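Local coordinates for protein carbon monoxide dehydrogenase (Thermococcus sp. AM4, PDB 6T7J) that probably catalyses the ferredoxin-linked oxidation of carbon monoxide to carbon dioxide, although its active-site cluster is found here without nickel, at residues T616-N619 / V620-K624; I434-R438 / D439-K443; V389-A392 / I393-Y396; E284-Q287 / K288-K291; M233-Y236 / L237-L241. One frame throughout, in Å; residues are numbered along the deposited sequence.

Contact 1. Residues T616-N619 / V620-K624; sequences TIYN and VILEK
Leu622 N donates to Tyr618 O over 2.9 Å at an N-H...O angle of 159°, an ordinary i to i+4 bond of the helix, and the two side chains of the same pair meet beyond it. Tyr618 has CG anti to its own N (chi1 -175°), which sends the ring out beside the next turn. Leu622 then lies over one face: CG is 4.1 Å from the ring centroid, a CH-pi contact displaced toward the rim, while CD1 reaches Tyr618 CE2 at 3.5 Å. The fork of a leucine suits this place, since CD2 also touches the ring near Tyr618 CZ, at 3.9 Å. Ile617 CG2 meets Ile621 CD1 at 4.0 Å, two beta-branched side chains crossing on the buried side of the helix. Replacing Tyr618 with an alanine would probably leave a gap beside Leu622 and strip its branches of the ring they lie on. Thr616 bonds through OG1 to Tyr605 and to the carbonyl of Lys612. Helix 610-627 follows strand 604-606 of a Rossmann-like parallel sheet and packs on two other strands: Ile617 and Ile621 press on Val446 of strand 444-448, Tyr618 and Ile621 on Val474 of strand 474-478.

Contact 2. Residues I434-R438 / D439-K443; sequences INALR and DGTIK
A glycine-terminated helix C-cap joins Ala436 and Leu437, in the last turn of helix 431-439, to Gly440 and Ile442, which lead into strand 444-448, the first strand of a Rossmann-like sheet. The last regular bond runs from Asp439 N to Asn435 O at 2.9 Å. Gly440 then turns to a positive phi of 101°, where a side chain would collide with the carbonyl oxygen of Asp439; hence a residue without one. Its N is shared weakly between Ala436 O, at 3.3 Å, and Leu437 O. Ala436 O has a firmer partner in Ile442 N, at 3.0 Å and nearly straight (171°), although this donor stands well above the carbonyl plane. The chain is thereby folded back on the helix end, and two apolar side chains close the turn: Leu437 CD2 packs on Ile442 CG2 at 3.7 Å. The backbone supports the same pairing, for Leu437 CA directs its hydrogen at Ile442 O over 3.4 Å. Helix 502-511 lies against Ala436 and Ile442, and Arg625 binds the carbonyl of Leu437. Lys443 suits the exit from the turn because its long chain curls back, and its NZ donates to Gly440 O at 2.9 Å while also binding the carbonyl of Leu632.

Contact 3. Residues V389-A392 / I393-Y396; sequences VRIA and IENY
The carboxylate of Glu394 lies with one face against the carbonyl oxygen of Arg390: Arg390 O stands almost straight over Glu394 CD, 3.1 Å away, a packing contact between acceptors with no hydrogen bond. On the same side, Glu394 OE1 lies 3.9 Å from Arg390 CB and Glu394 OE2 3.7 Å from Ile391 CA. The side chain folds back over the preceding turn because CG sits beside its own N (chi1 -68°) and the chain bends again at chi2. Its charge does not meet that of Arg390, whose extended chain carries Arg390 NE 5.7 Å from Glu394 OE1, so any attraction is probably modest. The amide of Asn395 leads away from the preceding turn, into the protein, with ND2 on the carbonyls of His356 and Glu335 and OD1 on Asn398; an asparagine suits this buried place, its one amide both giving and accepting. Underneath, Val389 CG1 touches Ile393 CD1 at 3.8 Å, beta-branched residues whose methyls fill the inner side of the helix. Asn395 N bonds to Ile391 O at 2.9 Å and weakly to Ala392 O, which also takes a weak bond from Tyr396 N. Helix 381-395 packs on a parallel sheet, Val389 and Ala392 on Ile264 and Ile393 on Val262 of strand 261-268, with Ile391 and Asn395 against Lys358 of strand 358-361 and helix 284-292 alongside.

Contact 4. Residues E284-Q287 / K288-K291; sequences EEMQ and KFAK
Lys288 folds back along the first turn of its helix toward Glu284. Its CB is 3.8 Å from Glu284 O; CG, placed between N and the carbonyl carbon by an unusual chi1 of 45°, comes to 3.1 Å from Glu285 O. CD then passes Glu284 O at 3.2 Å, and CE lies beside Glu284 OE2. NZ ends 3.7 Å from Glu284 OE2 in a long and uncertain salt bridge, since that oxygen is too close to the lysine chain in the model, which makes its approach to CE doubtful as well. Opposite charges four residues apart suit an exposed helix surface, and acidic residues in a first turn are likely to be favoured by the helix dipole. Beneath the pair, Lys288 N gives Glu284 O a regular bond of 3.0 Å. On the inner side, Met286 and Phe289 run alongside each other, pointing the same way. The flexible methionine chain is bent at chi2 and chi3, which carries its methyl CE to the ring, 3.9 Å from Phe289 CD2. Glu285 is held by a salt bridge to Lys386, and Tyr293 meets the Phe289 ring edge-to-face. Helix 284-292 forms part of the connection between strands 261-268 and 297-303: Gln287 OE1 accepts from the backbone of Val298 in the second of these, while Met286 and Phe289 pack on Arg390, Ile393 and Glu394 of helix 381-395.

Contact 5. Residues M233-Y236 / L237-L241; sequences MATY and LSDIL
Ser238 N donates to Ala234 O at 2.9 Å, and the hydroxyl OG of Ser238 adds a second bond to the same oxygen, modelled implausibly short and doubtful in detail. Holding OG beside its own N (chi1 -45°) turns the hydroxyl back on the carbonyl one turn earlier, the usual way for a serine to satisfy itself inside a buried helix. On the adjoining flank Thr235 and Asp239 lie side by side, pointing the same way. Asp239 N bonds to Thr235 O at 2.9 Å, and Asp239 CG also sits 3.3 Å from that oxygen, while OD2 comes only to 4.1 Å from the methyl CG2 of Thr235. Two aliphatic residues cover other carbonyls of the turn: Leu237 CG is 3.4 Å from Met233 O, and Ile240 CG1 is 3.2 Å from Tyr236 O. In the next shell, Asp239 forms salt bridges through OD1 to Arg313 and through OD2 to Arg527 and Lys129, a surrounding that would favour the ionised carboxylate. Replacing Asp239 by an alanine would probably leave Arg313, Arg527 and Lys129 without their shared counter-charge. Thr235 OG1 is hydrogen-bonded to Asp524 and Ser526, and Lys129 also makes a cation-pi contact with Tyr236. Much of the surrounding packing is helical: Met233 and Leu237 of helix 212-242 press against helices 81-115 and 146-162, whereas Tyr236 and Ile240 face helix 127-136.

The five contacts form two touching pairs and one that stands apart. Contacts 1 and 2 adjoin on one Rossmann-like sheet, where Ile621 CG2 meets Lys443 O at 3.4 Å and Tyr618 CE1 meets Lys443 CG at 3.6 Å. Contacts 3 and 4 join two helices flanking the other sheet: Arg390 CG packs on Met286 CE at 3.4 Å, and Glu394 OE1 approaches Phe289 CZ at 3.5 Å. Contacts 1 and 3 lie on opposite sides of the chain's centre, their own centres about 52 Å apart. Contact 5 is 31 to 33 Å from the others, centre to centre; its Ala234 side chain is about 11 Å from the broken, nickel-free cluster C, the active-site cluster of the enzyme.

Contact 1. Residues T616-N619 / V620-K624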
loop_
_atom_site.group_PDB
_atom_site.type_symbol
_atom_site.label_atom_id
_atom_site.label_comp_id
_atom_site.label_asym_id
_atom_site.label_seq_id
_atom_site.Cartn_x
_atom_site.Cartn_y
_atom_site.Cartn_z
ATOM N N THR A 616 -15.585 -31.354 1.654
ATOM C CA THR A 616 -14.270 -31.176 2.269
ATOM C C THR A 616 -14.380 -30.493 3.629
ATOM O O THR A 616 -13.717 -30.900 4.591
ATOM C CB THR A 616 -13.349 -30.374 1.352
ATOM O OG1 THR A 616 -13.325 -30.969 0.049
ATOM C CG2 THR A 616 -11.934 -30.348 1.916
ATOM N N ILE A 617 -15.205 -29.447 3.723
ATOM C CA ILE A 617 -15.386 -28.743 4.989
ATOM C C ILE A 617 -15.981 -29.679 6.033
ATOM O O ILE A 617 -15.548 -29.699 7.193
ATOM C CB ILE A 617 -16.260 -27.492 4.775
ATOM C CG1 ILE A 617 -15.438 -26.368 4.136
ATOM C CG2 ILE A 617 -16.894 -27.037 6.082
ATOM C CD1 ILE A 617 -16.261 -25.388 3.328
ATOM N N TYR A 618 -16.969 -30.482 5.633
ATOM C CA TYR A 618 -17.572 -31.429 6.564
ATOM C C TYR A 618 -16.565 -32.478 7.018
ATOM O O TYR A 618 -16.559 -32.875 8.188
ATOM C CB TYR A 618 -18.785 -32.094 5.918
ATOM C CG TYR A 618 -19.537 -32.998 6.860
ATOM C CD1 TYR A 618 -20.225 -32.477 7.949
ATOM C CD2 TYR A 618 -19.555 -34.372 6.667
ATOM C CE1 TYR A 618 -20.915 -33.298 8.815
ATOM C CE2 TYR A 618 -20.243 -35.202 7.528
ATOM C CZ TYR A 618 -20.920 -34.661 8.601
ATOM O OH TYR A 618 -21.606 -35.484 9.462
ATOM N N ASN A 619 -15.701 -32.936 6.109
ATOM C CA ASN A 619 -14.693 -33.919 6.493
ATOM C C ASN A 619 -13.671 -33.319 7.449
ATOM O O ASN A 619 -13.228 -33.985 8.391
ATOM C CB ASN A 619 -14.007 -34.481 5.249
ATOM C CG ASN A 619 -14.829 -35.559 4.571
ATOM O OD1 ASN A 619 -15.687 -36.185 5.196
ATOM N ND2 ASN A 619 -14.574 -35.780 3.286
ATOM N N VAL A 620 -13.291 -32.059 7.229
ATOM C CA VAL A 620 -12.378 -31.389 8.153
ATOM C C VAL A 620 -13.030 -31.237 9.523
ATOM O O VAL A 620 -12.381 -31.415 10.566
ATOM C CB VAL A 620 -11.932 -30.033 7.570
ATOM C CG1 VAL A 620 -11.510 -29.072 8.673
ATOM C CG2 VAL A 620 -10.801 -30.232 6.571
ATOM N N ILE A 621 -14.327 -30.923 9.545
ATOM C CA ILE A 621 -15.045 -30.816 10.812
ATOM C C ILE A 621 -15.078 -32.164 11.524
ATOM O O ILE A 621 -14.875 -32.244 12.741
ATOM C CB ILE A 621 -16.463 -30.262 10.581
ATOM C CG1 ILE A 621 -16.399 -28.785 10.184
ATOM C CG2 ILE A 621 -17.319 -30.445 11.826
ATOM C CD1 ILE A 621 -17.738 -28.202 9.793
ATOM N N LEU A 622 -15.334 -33.242 10.779
ATOM C CA LEU A 622 -15.330 -34.574 11.378
ATOM C C LEU A 622 -13.948 -34.931 11.913
ATOM O O LEU A 622 -13.825 -35.589 12.953
ATOM C CB LEU A 622 -15.797 -35.612 10.357
ATOM C CG LEU A 622 -17.287 -35.617 10.009
ATOM C CD1 LEU A 622 -17.643 -36.867 9.218
ATOM C CD2 LEU A 622 -18.140 -35.509 11.262
ATOM N N GLU A 623 -12.897 -34.502 11.211
ATOM C CA GLU A 623 -11.534 -34.711 11.690
ATOM C C GLU A 623 -11.308 -33.999 13.019
ATOM O O GLU A 623 -10.747 -34.573 13.963
ATOM C CB GLU A 623 -10.543 -34.217 10.636
ATOM C CG GLU A 623 -9.196 -34.906 10.650
ATOM C CD GLU A 623 -8.357 -34.541 9.442
ATOM O OE1 GLU A 623 -7.420 -33.725 9.588
ATOM O OE2 GLU A 623 -8.640 -35.068 8.345
ATOM N N LYS A 624 -11.742 -32.740 13.107
ATOM C CA LYS A 624 -11.596 -31.993 14.353
ATOM C C LYS A 624 -12.434 -32.600 15.473
ATOM O O LYS A 624 -12.054 -32.517 16.646
ATOM C CB LYS A 624 -11.975 -30.528 14.136
ATOM C CG LYS A 624 -11.100 -29.803 13.125
ATOM C CD LYS A 624 -10.004 -29.013 13.815
ATOM C CE LYS A 624 -8.758 -28.914 12.946
ATOM N NZ LYS A 624 -9.061 -28.390 11.590
#

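Contact 2. Residues I434-R438 / D439-K443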
loop_
_atom_site.group_PDB
_atom_site.type_symbol
_atom_site.label_atom_id
_atom_site.label_comp_id
_atom_site.label_asym_id
_atom_site.label_seq_id
_atom_site.Cartn_x
_atom_site.Cartn_y
_atom_site.Cartn_z
ATOM N N ILE A 434 -22.460 -25.643 23.410
ATOM C CA ILE A 434 -21.296 -26.492 23.643
ATOM C C ILE A 434 -21.727 -27.940 23.847
ATOM O O ILE A 434 -21.097 -28.872 23.331
ATOM C CB ILE A 434 -20.487 -25.960 24.839
ATOM C CG1 ILE A 434 -19.721 -24.701 24.433
ATOM C CG2 ILE A 434 -19.542 -27.028 25.368
ATOM C CD1 ILE A 434 -18.580 -24.362 25.354
ATOM N N ASN A 435 -22.817 -28.150 24.588
ATOM C CA ASN A 435 -23.348 -29.498 24.762
ATOM C C ASN A 435 -23.834 -30.069 23.438
ATOM O O ASN A 435 -23.649 -31.259 23.163
ATOM C CB ASN A 435 -24.481 -29.492 25.788
ATOM C CG ASN A 435 -24.026 -29.038 27.161
ATOM O OD1 ASN A 435 -24.732 -28.296 27.847
ATOM N ND2 ASN A 435 -22.842 -29.482 27.572
ATOM N N ALA A 436 -24.466 -29.236 22.608
ATOM C CA ALA A 436 -24.920 -29.700 21.301
ATOM C C ALA A 436 -23.751 -30.082 20.404
ATOM O O ALA A 436 -23.863 -31.012 19.595
ATOM C CB ALA A 436 -25.771 -28.626 20.628
ATOM N N LEU A 437 -22.628 -29.371 20.520
ATOM C CA LEU A 437 -21.442 -29.729 19.749
ATOM C C LEU A 437 -20.809 -31.009 20.280
ATOM O O LEU A 437 -20.323 -31.837 19.503
ATOM C CB LEU A 437 -20.430 -28.584 19.772
ATOM C CG LEU A 437 -20.765 -27.317 18.982
ATOM C CD1 LEU A 437 -19.844 -26.180 19.390
ATOM C CD2 LEU A 437 -20.672 -27.569 17.486
ATOM N N ARG A 438 -20.806 -31.186 21.605
ATOM C CA ARG A 438 -20.200 -32.377 22.196
ATOM C C ARG A 438 -21.025 -33.626 21.906
ATOM O O ARG A 438 -20.468 -34.708 21.694
ATOM C CB ARG A 438 -20.031 -32.188 23.703
ATOM C CG ARG A 438 -18.668 -31.666 24.112
ATOM C CD ARG A 438 -18.344 -32.028 25.549
ATOM N NE ARG A 438 -19.222 -31.336 26.487
ATOM C CZ ARG A 438 -18.929 -30.178 27.070
ATOM N NH1 ARG A 438 -17.774 -29.577 26.812
ATOM N NH2 ARG A 438 -19.790 -29.620 27.908
ATOM N N ASP A 439 -22.355 -33.497 21.899
ATOM C CA ASP A 439 -23.216 -34.643 21.622
ATOM C C ASP A 439 -23.097 -35.106 20.180
ATOM O O ASP A 439 -23.203 -36.306 19.903
ATOM C CB ASP A 439 -24.676 -34.295 21.915
ATOM C CG ASP A 439 -24.958 -34.142 23.390
ATOM O OD1 ASP A 439 -24.055 -34.433 24.204
ATOM O OD2 ASP A 439 -26.087 -33.731 23.736
ATOM N N GLY A 440 -22.878 -34.176 19.256
ATOM C CA GLY A 440 -23.077 -34.426 17.847
ATOM C C GLY A 440 -24.374 -33.873 17.308
ATOM O O GLY A 440 -24.632 -34.004 16.105
ATOM N N THR A 441 -25.202 -33.268 18.165
ATOM C CA THR A 441 -26.419 -32.616 17.689
ATOM C C THR A 441 -26.090 -31.541 16.663
ATOM O O THR A 441 -26.823 -31.359 15.681
ATOM C CB THR A 441 -27.191 -32.023 18.869
ATOM O OG1 THR A 441 -27.043 -32.873 20.014
ATOM C CG2 THR A 441 -28.666 -31.901 18.529
ATOM N N ILE A 442 -24.988 -30.825 16.863
ATOM C CA ILE A 442 -24.432 -29.917 15.871
ATOM C C ILE A 442 -23.013 -30.384 15.575
ATOM O O ILE A 442 -22.183 -30.477 16.488
ATOM C CB ILE A 442 -24.454 -28.457 16.350
ATOM C CG1 ILE A 442 -25.899 -27.966 16.474
ATOM C CG2 ILE A 442 -23.666 -27.567 15.398
ATOM C CD1 ILE A 442 -26.024 -26.501 16.827
ATOM N N LYS A 443 -22.743 -30.701 14.307
ATOM C CA LYS A 443 -21.421 -31.200 13.938
ATOM C C LYS A 443 -20.362 -30.119 14.100
ATOM O O LYS A 443 -19.264 -30.386 14.604
ATOM C CB LYS A 443 -21.436 -31.723 12.501
ATOM C CG LYS A 443 -21.468 -33.238 12.393
ATOM C CD LYS A 443 -22.592 -33.825 13.232
ATOM C CE LYS A 443 -22.505 -35.339 13.284
ATOM N NZ LYS A 443 -23.420 -35.910 14.310
#

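Contact 3. Residues V389-A392 / I393-Y396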
loop_
_atom_site.group_PDB
_atom_site.type_symbol
_atom_site.label_atom_id
_atom_site.label_comp_id
_atom_site.label_asym_id
_atom_site.label_seq_id
_atom_site.Cartn_x
_atom_site.Cartn_y
_atom_site.Cartn_z
ATOM N N VAL A 389 -32.109 13.381 1.256
ATOM C CA VAL A 389 -33.430 12.774 1.119
ATOM C C VAL A 389 -34.361 13.698 0.344
ATOM O O VAL A 389 -35.199 13.241 -0.444
ATOM C CB VAL A 389 -34.004 12.417 2.504
ATOM C CG1 VAL A 389 -35.388 11.814 2.365
ATOM C CG2 VAL A 389 -33.081 11.451 3.229
ATOM N N ARG A 390 -34.217 15.012 0.540
ATOM C CA ARG A 390 -35.038 15.963 -0.200
ATOM C C ARG A 390 -34.735 15.906 -1.688
ATOM O O ARG A 390 -35.649 15.972 -2.514
ATOM C CB ARG A 390 -34.819 17.379 0.333
ATOM C CG ARG A 390 -35.679 17.714 1.533
ATOM C CD ARG A 390 -35.749 19.202 1.798
ATOM N NE ARG A 390 -36.028 19.466 3.206
ATOM C CZ ARG A 390 -35.119 19.882 4.080
ATOM N NH1 ARG A 390 -35.460 20.095 5.345
ATOM N NH2 ARG A 390 -33.868 20.090 3.689
ATOM N N ILE A 391 -33.456 15.793 -2.048
ATOM C CA ILE A 391 -33.103 15.692 -3.463
ATOM C C ILE A 391 -33.724 14.442 -4.078
ATOM O O ILE A 391 -34.266 14.479 -5.191
ATOM C CB ILE A 391 -31.575 15.723 -3.635
ATOM C CG1 ILE A 391 -31.038 17.098 -3.234
ATOM C CG2 ILE A 391 -31.191 15.401 -5.070
ATOM C CD1 ILE A 391 -29.542 17.183 -3.187
ATOM N N ALA A 392 -33.683 13.323 -3.351
ATOM C CA ALA A 392 -34.315 12.102 -3.856
ATOM C C ALA A 392 -35.823 12.289 -4.041
ATOM O O ALA A 392 -36.393 11.930 -5.087
ATOM C CB ALA A 392 -34.027 10.938 -2.908
ATOM N N ILE A 393 -36.486 12.854 -3.030
ATOM C CA ILE A 393 -37.933 13.044 -3.087
ATOM C C ILE A 393 -38.309 13.976 -4.231
ATOM O O ILE A 393 -39.331 13.784 -4.901
ATOM C CB ILE A 393 -38.447 13.567 -1.734
ATOM C CG1 ILE A 393 -38.389 12.458 -0.683
ATOM C CG2 ILE A 393 -39.856 14.119 -1.865
ATOM C CD1 ILE A 393 -38.568 12.957 0.720
ATOM N N GLU A 394 -37.484 14.993 -4.479
ATOM C CA GLU A 394 -37.763 15.926 -5.563
ATOM C C GLU A 394 -37.480 15.304 -6.922
ATOM O O GLU A 394 -38.058 15.732 -7.928
ATOM C CB GLU A 394 -36.945 17.202 -5.375
ATOM C CG GLU A 394 -37.375 18.028 -4.175
ATOM C CD GLU A 394 -36.230 18.798 -3.551
ATOM O OE1 GLU A 394 -36.449 19.434 -2.498
ATOM O OE2 GLU A 394 -35.114 18.765 -4.110
ATOM N N ASN A 395 -36.594 14.307 -6.979
ATOM C CA ASN A 395 -36.392 13.581 -8.226
ATOM C C ASN A 395 -37.492 12.564 -8.500
ATOM O O ASN A 395 -37.627 12.117 -9.644
ATOM C CB ASN A 395 -35.037 12.872 -8.222
ATOM C CG ASN A 395 -34.616 12.420 -9.607
ATOM O OD1 ASN A 395 -34.930 13.069 -10.607
ATOM N ND2 ASN A 395 -33.907 11.299 -9.675
ATOM N N TYR A 396 -38.254 12.175 -7.477
ATOM C CA TYR A 396 -39.349 11.221 -7.679
ATOM C C TYR A 396 -40.248 11.507 -8.885
ATOM O O TYR A 396 -40.580 10.547 -9.601
ATOM C CB TYR A 396 -40.208 11.124 -6.410
ATOM C CG TYR A 396 -41.384 10.174 -6.541
ATOM C CD1 TYR A 396 -41.204 8.799 -6.457
ATOM C CD2 TYR A 396 -42.674 10.654 -6.745
ATOM C CE1 TYR A 396 -42.274 7.926 -6.574
ATOM C CE2 TYR A 396 -43.752 9.788 -6.865
ATOM C CZ TYR A 396 -43.543 8.426 -6.776
ATOM O OH TYR A 396 -44.607 7.559 -6.892
#

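Contact 4. Residues E284-Q287 / K288-K291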
loop_
_atom_site.group_PDB
_atom_site.type_symbol
_atom_site.label_atom_id
_atom_site.label_comp_id
_atom_site.label_asym_id
_atom_site.label_seq_id
_atom_site.Cartn_x
_atom_site.Cartn_y
_atom_site.Cartn_z
ATOM N N GLU A 284 -41.213 11.273 9.708
ATOM C CA GLU A 284 -42.493 11.658 9.126
ATOM C C GLU A 284 -42.406 12.946 8.312
ATOM O O GLU A 284 -43.243 13.160 7.423
ATOM C CB GLU A 284 -43.539 11.790 10.233
ATOM C CG GLU A 284 -44.960 11.921 9.732
ATOM C CD GLU A 284 -45.550 13.270 10.064
ATOM O OE1 GLU A 284 -45.467 13.691 11.233
ATOM O OE2 GLU A 284 -46.113 13.907 9.168
ATOM N N GLU A 285 -41.413 13.800 8.585
ATOM C CA GLU A 285 -41.231 15.008 7.785
ATOM C C GLU A 285 -41.019 14.661 6.317
ATOM O O GLU A 285 -41.690 15.203 5.430
ATOM C CB GLU A 285 -40.052 15.824 8.321
ATOM C CG GLU A 285 -39.691 17.024 7.460
ATOM C CD GLU A 285 -38.413 17.709 7.908
ATOM O OE1 GLU A 285 -38.126 18.823 7.416
ATOM O OE2 GLU A 285 -37.693 17.135 8.750
ATOM N N MET A 286 -40.093 13.739 6.042
ATOM C CA MET A 286 -39.856 13.328 4.663
ATOM C C MET A 286 -41.032 12.540 4.103
ATOM O O MET A 286 -41.272 12.575 2.892
ATOM C CB MET A 286 -38.570 12.508 4.567
ATOM C CG MET A 286 -37.353 13.173 5.188
ATOM S SD MET A 286 -37.275 14.950 4.907
ATOM C CE MET A 286 -37.088 15.006 3.137
ATOM N N GLN A 287 -41.779 11.836 4.957
ATOM C CA GLN A 287 -42.976 11.144 4.487
ATOM C C GLN A 287 -43.985 12.133 3.916
ATOM O O GLN A 287 -44.510 11.939 2.811
ATOM C CB GLN A 287 -43.596 10.330 5.622
ATOM C CG GLN A 287 -42.675 9.278 6.222
ATOM C CD GLN A 287 -42.258 8.215 5.221
ATOM O OE1 GLN A 287 -43.053 7.783 4.387
ATOM N NE2 GLN A 287 -41.003 7.787 5.303
ATOM N N LYS A 288 -44.255 13.220 4.641
ATOM C CA LYS A 288 -45.206 14.190 4.109
ATOM C C LYS A 288 -44.601 15.012 2.974
ATOM O O LYS A 288 -45.335 15.461 2.088
ATOM C CB LYS A 288 -45.727 15.099 5.220
ATOM C CG LYS A 288 -44.640 15.596 6.135
ATOM C CD LYS A 288 -45.090 15.807 7.556
ATOM C CE LYS A 288 -46.229 16.782 7.657
ATOM N NZ LYS A 288 -46.203 17.582 8.915
ATOM N N PHE A 289 -43.277 15.206 2.960
ATOM C CA PHE A 289 -42.644 15.825 1.794
ATOM C C PHE A 289 -42.888 14.992 0.538
ATOM O O PHE A 289 -43.285 15.517 -0.513
ATOM C CB PHE A 289 -41.144 16.006 2.044
ATOM C CG PHE A 289 -40.496 17.048 1.169
ATOM C CD1 PHE A 289 -41.072 18.299 1.012
ATOM C CD2 PHE A 289 -39.304 16.779 0.512
ATOM C CE1 PHE A 289 -40.475 19.260 0.211
ATOM C CE2 PHE A 289 -38.704 17.734 -0.290
ATOM C CZ PHE A 289 -39.289 18.977 -0.438
ATOM N N ALA A 290 -42.671 13.678 0.641
ATOM C CA ALA A 290 -42.912 12.790 -0.492
ATOM C C ALA A 290 -44.380 12.765 -0.875
ATOM O O ALA A 290 -44.716 12.646 -2.062
ATOM C CB ALA A 290 -42.425 11.379 -0.172
ATOM N N LYS A 291 -45.288 12.854 0.101
ATOM C CA LYS A 291 -46.690 12.962 -0.260
ATOM C C LYS A 291 -46.953 14.258 -1.041
ATOM O O LYS A 291 -47.646 14.243 -2.053
ATOM C CB LYS A 291 -47.580 12.859 0.977
ATOM C CG LYS A 291 -47.385 11.552 1.739
ATOM C CD LYS A 291 -48.631 11.141 2.490
ATOM C CE LYS A 291 -48.690 11.777 3.852
ATOM N NZ LYS A 291 -50.034 12.382 4.059
#

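Contact 5. Residues M233-Y236 / L237-L241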
loop_
_atom_site.group_PDB
_atom_site.type_symbol
_atom_site.label_atom_id
_atom_site.label_comp_id
_atom_site.label_asym_id
_atom_site.label_seq_id
_atom_site.Cartn_x
_atom_site.Cartn_y
_atom_site.Cartn_z
ATOM N N MET A 233 -12.309 -2.979 15.934
ATOM C CA MET A 233 -12.666 -1.643 16.397
ATOM C C MET A 233 -13.884 -1.115 15.658
ATOM O O MET A 233 -14.778 -0.518 16.268
ATOM C CB MET A 233 -11.493 -0.686 16.215
ATOM C CG MET A 233 -10.439 -0.740 17.306
ATOM S SD MET A 233 -9.049 0.346 16.926
ATOM C CE MET A 233 -9.701 1.217 15.512
ATOM N N ALA A 234 -13.930 -1.313 14.339
ATOM C CA ALA A 234 -15.086 -0.877 13.565
ATOM C C ALA A 234 -16.371 -1.471 14.129
ATOM O O ALA A 234 -17.335 -0.747 14.402
ATOM C CB ALA A 234 -14.911 -1.260 12.095
ATOM N N THR A 235 -16.382 -2.789 14.341
ATOM C CA THR A 235 -17.586 -3.453 14.841
ATOM C C THR A 235 -17.945 -2.971 16.242
ATOM O O THR A 235 -19.102 -2.617 16.515
ATOM C CB THR A 235 -17.391 -4.970 14.827
ATOM O OG1 THR A 235 -17.278 -5.430 13.474
ATOM C CG2 THR A 235 -18.567 -5.669 15.500
ATOM N N TYR A 236 -16.963 -2.952 17.150
ATOM C CA TYR A 236 -17.241 -2.585 18.536
ATOM C C TYR A 236 -17.740 -1.150 18.643
ATOM O O TYR A 236 -18.693 -0.870 19.380
ATOM C CB TYR A 236 -15.992 -2.786 19.393
ATOM C CG TYR A 236 -16.027 -4.030 20.256
ATOM C CD1 TYR A 236 -16.496 -3.979 21.562
ATOM C CD2 TYR A 236 -15.585 -5.254 19.765
ATOM C CE1 TYR A 236 -16.529 -5.113 22.357
ATOM C CE2 TYR A 236 -15.614 -6.394 20.553
ATOM C CZ TYR A 236 -16.087 -6.317 21.848
ATOM O OH TYR A 236 -16.117 -7.444 22.637
ATOM N N LEU A 237 -17.127 -0.227 17.898
ATOM C CA LEU A 237 -17.542 1.169 17.972
ATOM C C LEU A 237 -18.872 1.403 17.271
ATOM O O LEU A 237 -19.667 2.234 17.725
ATOM C CB LEU A 237 -16.461 2.071 17.384
ATOM C CG LEU A 237 -15.200 2.197 18.241
ATOM C CD1 LEU A 237 -14.294 3.266 17.682
ATOM C CD2 LEU A 237 -15.550 2.499 19.687
ATOM N N SER A 238 -19.144 0.688 16.174
ATOM C CA SER A 238 -20.460 0.789 15.551
ATOM C C SER A 238 -21.545 0.300 16.499
ATOM O O SER A 238 -22.633 0.882 16.560
ATOM C CB SER A 238 -20.486 -0.000 14.244
ATOM O OG SER A 238 -19.327 0.251 13.473
ATOM N N ASP A 239 -21.260 -0.765 17.256
ATOM C CA ASP A 239 -22.215 -1.231 18.257
ATOM C C ASP A 239 -22.388 -0.209 19.374
ATOM O O ASP A 239 -23.516 0.068 19.800
ATOM C CB ASP A 239 -21.764 -2.576 18.830
ATOM C CG ASP A 239 -21.952 -3.720 17.852
ATOM O OD1 ASP A 239 -22.532 -3.490 16.770
ATOM O OD2 ASP A 239 -21.518 -4.848 18.166
ATOM N N ILE A 240 -21.284 0.363 19.860
ATOM C CA ILE A 240 -21.359 1.337 20.946
ATOM C C ILE A 240 -22.152 2.567 20.514
ATOM O O ILE A 240 -22.924 3.133 21.298
ATOM C CB ILE A 240 -19.941 1.711 21.420
ATOM C CG1 ILE A 240 -19.327 0.560 22.222
ATOM C CG2 ILE A 240 -19.955 2.993 22.247
ATOM C CD1 ILE A 240 -17.818 0.597 22.281
ATOM N N LEU A 241 -21.993 2.984 19.256
ATOM C CA LEU A 241 -22.629 4.213 18.792
ATOM C C LEU A 241 -24.081 3.993 18.382
ATOM O O LEU A 241 -24.939 4.831 18.677
ATOM C CB LEU A 241 -21.835 4.806 17.624
ATOM C CG LEU A 241 -20.610 5.667 17.955
ATOM C CD1 LEU A 241 -19.664 5.733 16.763
ATOM C CD2 LEU A 241 -21.025 7.067 18.384
#